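Local structure of helix-turn-helix transcriptional regulator (Pseudomonas aeruginosa, 5XHX) at residues R30-T35 with A168-R173. The protein probably binds DNA as a LuxR-family, helix-turn-helix transcriptional regulator linked to autoinducer signalling, the piece here being its ligand-binding domain. Residues are numbered along the deposited sequence; the frame is centred on the assembly and turned at random.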
ATOM      1  N   ARG A  30       8.400  11.867  -0.689  1.00 33.64           N
ATOM      2  CA  ARG A  30       9.397  11.968  -1.751  1.00 32.15           C
ATOM      3  C   ARG A  30       9.299  10.788  -2.711  1.00 31.48           C
ATOM      4  O   ARG A  30       9.373  10.968  -3.932  1.00 34.19           O
ATOM      5  CB  ARG A  30      10.813  12.068  -1.168  1.00 35.05           C
ATOM      6  CG  ARG A  30      11.885  12.252  -2.265  1.00 41.22           C
ATOM      7  CD  ARG A  30      13.326  12.351  -1.731  1.00 44.49           C
ATOM      8  NE  ARG A  30      13.691  11.232  -0.864  1.00 53.28           N
ATOM      9  CZ  ARG A  30      14.232  10.087  -1.286  1.00 51.57           C
ATOM     10  NH1 ARG A  30      14.477   9.888  -2.576  1.00 45.71           N
ATOM     11  NH2 ARG A  30      14.526   9.132  -0.409  1.00 48.35           N
ATOM     12  N   ILE A  31       9.101   9.575  -2.185  1.00 36.38           N
ATOM     13  CA  ILE A  31       9.034   8.404  -3.064  1.00 31.51           C
ATOM     14  C   ILE A  31       7.749   8.416  -3.885  1.00 31.20           C
ATOM     15  O   ILE A  31       7.746   8.040  -5.061  1.00 27.73           O
ATOM     16  CB  ILE A  31       9.172   7.099  -2.253  1.00 34.96           C
ATOM     17  CG1 ILE A  31      10.497   7.081  -1.478  1.00 34.07           C
ATOM     18  CG2 ILE A  31       9.080   5.871  -3.206  1.00 30.03           C
ATOM     19  CD1 ILE A  31      11.702   7.323  -2.358  1.00 39.02           C
ATOM     20  N   LEU A  32       6.638   8.855  -3.288  1.00 32.60           N
ATOM     21  CA  LEU A  32       5.392   8.954  -4.045  1.00 30.56           C
ATOM     22  C   LEU A  32       5.515   9.968  -5.181  1.00 30.75           C
ATOM     23  O   LEU A  32       5.158   9.683  -6.334  1.00 28.78           O
ATOM     24  CB  LEU A  32       4.239   9.310  -3.095  1.00 30.43           C
ATOM     25  CG  LEU A  32       2.871   9.560  -3.756  1.00 33.73           C
ATOM     26  CD1 LEU A  32       2.484   8.430  -4.718  1.00 31.44           C
ATOM     27  CD2 LEU A  32       1.803   9.746  -2.690  1.00 26.66           C
ATOM     28  N   ALA A  33       6.045  11.158  -4.883  1.00 32.66           N
ATOM     29  CA  ALA A  33       6.222  12.166  -5.930  1.00 31.05           C
ATOM     30  C   ALA A  33       7.181  11.686  -7.015  1.00 31.02           C
ATOM     31  O   ALA A  33       6.979  11.964  -8.202  1.00 33.35           O
ATOM     32  CB  ALA A  33       6.734  13.472  -5.314  1.00 32.41           C
ATOM     33  N   GLN A  34       8.253  10.994  -6.627  1.00 34.22           N
ATOM     34  CA  GLN A  34       9.186  10.478  -7.633  1.00 37.43           C
ATOM     35  C   GLN A  34       8.547   9.374  -8.466  1.00 35.79           C
ATOM     36  O   GLN A  34       8.791   9.284  -9.677  1.00 36.70           O
ATOM     37  CB  GLN A  34      10.470   9.982  -6.957  1.00 38.89           C
ATOM     38  CG  GLN A  34      11.342  11.142  -6.446  1.00 46.34           C
ATOM     39  CD  GLN A  34      12.536  10.690  -5.618  1.00 52.36           C
ATOM     40  OE1 GLN A  34      12.723   9.496  -5.367  1.00 53.90           O
ATOM     41  NE2 GLN A  34      13.350  11.653  -5.184  1.00 50.73           N
ATOM     42  N   THR A  35       7.722   8.528  -7.843  1.00 33.30           N
ATOM     43  CA  THR A  35       6.996   7.517  -8.612  1.00 32.21           C
ATOM     44  C   THR A  35       6.093   8.169  -9.658  1.00 38.06           C
ATOM     45  O   THR A  35       6.116   7.796 -10.838  1.00 39.30           O
ATOM     46  CB  THR A  35       6.176   6.627  -7.676  1.00 35.39           C
ATOM     47  OG1 THR A  35       7.017   6.128  -6.639  1.00 35.31           O
ATOM     48  CG2 THR A  35       5.586   5.435  -8.440  1.00 37.70           C
ATOM     49  N   ALA A 168      -5.745   6.044  -2.179  1.00 24.72           N
ATOM     50  CA  ALA A 168      -5.795   4.998  -1.160  1.00 29.81           C
ATOM     51  C   ALA A 168      -4.529   5.008  -0.322  1.00 27.20           C
ATOM     52  O   ALA A 168      -4.577   4.928   0.914  1.00 30.36           O
ATOM     53  CB  ALA A 168      -5.993   3.626  -1.820  1.00 29.07           C
ATOM     54  N   LEU A 169      -3.382   5.105  -0.988  1.00 25.79           N
ATOM     55  CA  LEU A 169      -2.100   5.181  -0.301  1.00 27.52           C
ATOM     56  C   LEU A 169      -2.025   6.407   0.602  1.00 28.06           C
ATOM     57  O   LEU A 169      -1.571   6.324   1.747  1.00 24.59           O
ATOM     58  CB  LEU A 169      -0.976   5.248  -1.337  1.00 30.64           C
ATOM     59  CG  LEU A 169       0.092   4.191  -1.530  1.00 41.77           C
ATOM     60  CD1 LEU A 169       1.226   4.844  -2.316  1.00 34.16           C
ATOM     61  CD2 LEU A 169       0.576   3.661  -0.196  1.00 40.44           C
ATOM     62  N   MET A 170      -2.393   7.577   0.062  1.00 26.03           N
ATOM     63  CA  MET A 170      -2.336   8.812   0.848  1.00 30.56           C
ATOM     64  C   MET A 170      -3.133   8.672   2.134  1.00 25.45           C
ATOM     65  O   MET A 170      -2.652   9.017   3.216  1.00 28.57           O
ATOM     66  CB  MET A 170      -2.852   9.994   0.017  1.00 21.73           C
ATOM     67  CG  MET A 170      -1.951  10.335  -1.166  1.00 24.16           C
ATOM     68  SD  MET A 170      -2.665  11.579  -2.250  1.00 26.33           S
ATOM     69  CE  MET A 170      -2.927  12.885  -1.007  1.00 23.14           C
ATOM     70  N   LYS A 171      -4.357   8.150   2.027  1.00 28.64           N
ATOM     71  CA  LYS A 171      -5.203   7.976   3.205  1.00 30.48           C
ATOM     72  C   LYS A 171      -4.535   7.057   4.224  1.00 35.79           C
ATOM     73  O   LYS A 171      -4.534   7.345   5.428  1.00 32.43           O
ATOM     74  CB  LYS A 171      -6.571   7.426   2.775  1.00 32.55           C
ATOM     75  CG  LYS A 171      -7.584   7.239   3.907  1.00 43.69           C
ATOM     76  CD  LYS A 171      -7.773   8.514   4.727  1.00 44.95           C
ATOM     77  CE  LYS A 171      -9.102   8.517   5.483  1.00 50.14           C
ATOM     78  NZ  LYS A 171     -10.240   8.969   4.612  1.00 53.56           N
ATOM     79  N   LYS A 172      -3.911   5.969   3.756  1.00 32.26           N
ATOM     80  CA  LYS A 172      -3.259   5.052   4.684  1.00 35.94           C
ATOM     81  C   LYS A 172      -2.016   5.675   5.303  1.00 30.53           C
ATOM     82  O   LYS A 172      -1.697   5.396   6.464  1.00 32.25           O
ATOM     83  CB  LYS A 172      -2.920   3.737   3.972  1.00 30.72           C
ATOM     84  CG  LYS A 172      -4.156   2.906   3.629  1.00 31.25           C
ATOM     85  CD  LYS A 172      -4.957   2.607   4.894  1.00 37.12           C
ATOM     86  CE  LYS A 172      -6.216   1.809   4.596  1.00 39.88           C
ATOM     87  NZ  LYS A 172      -7.383   2.664   4.237  1.00 34.11           N
ATOM     88  N   ARG A 173      -1.332   6.557   4.572  1.00 28.76           N
ATOM     89  CA  ARG A 173      -0.144   7.191   5.140  1.00 31.41           C
ATOM     90  C   ARG A 173      -0.454   7.985   6.412  1.00 33.70           C
ATOM     91  O   ARG A 173       0.433   8.133   7.258  1.00 35.68           O
ATOM     92  CB  ARG A 173       0.530   8.067   4.075  1.00 30.48           C
ATOM     93  CG  ARG A 173       1.593   9.037   4.582  1.00 32.54           C
ATOM     94  CD  ARG A 173       2.793   8.356   5.246  1.00 34.65           C
ATOM     95  NE  ARG A 173       3.782   9.345   5.675  1.00 34.48           N
ATOM     96  CZ  ARG A 173       5.039   9.069   6.027  1.00 42.55           C
ATOM     97  NH1 ARG A 173       5.482   7.821   6.014  1.00 34.01           N
ATOM     98  NH2 ARG A 173       5.861  10.051   6.388  1.00 38.83           N
TER
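Leu32 meets Leu169 and Met170 through its two methyl branches, a worked example of how one leucine can bridge helices 28-36 and 153-173 when their backbones stay well apart: the closest pair of CA atoms, those of Leu32 and Met170, is 9.1 Å apart. From Leu32 CA, CB already points at the partner helix, yet CB touches nothing on it. CG, placed anti to the backbone N (chi1 175°), carries the fork further across and splits the work. CD2 comes up against Met170 CG at 4.1 Å; the side chains cross at about a right angle, and the methyl meets the CG methylene, with SD and CE farther off. CD1 reaches Leu169 CD1 at 4.5 Å, a looser approach. The setting is the alpha-beta-alpha sandwich of LuxR-type ligand-binding domains, an antiparallel sheet with helices packed against it; here strand 140-147 supplies Leu143 to both Leu32 and Met170, and Leu141 to Met170, joining the two helices to the sheet. Leu169 also packs on Phe28, on Leu19 and Leu20 of helix 11-21, and on Leu20 of the second subunit, so this packing extends to the second subunit. Within helix 28-36, Ile31 O accepts two hydrogen bonds from Thr35, from its backbone N and from OG1 at 2.6 Å, which reach it from opposite faces of the carbonyl plane and tie the hydroxyl of buried Thr35 to the preceding turn.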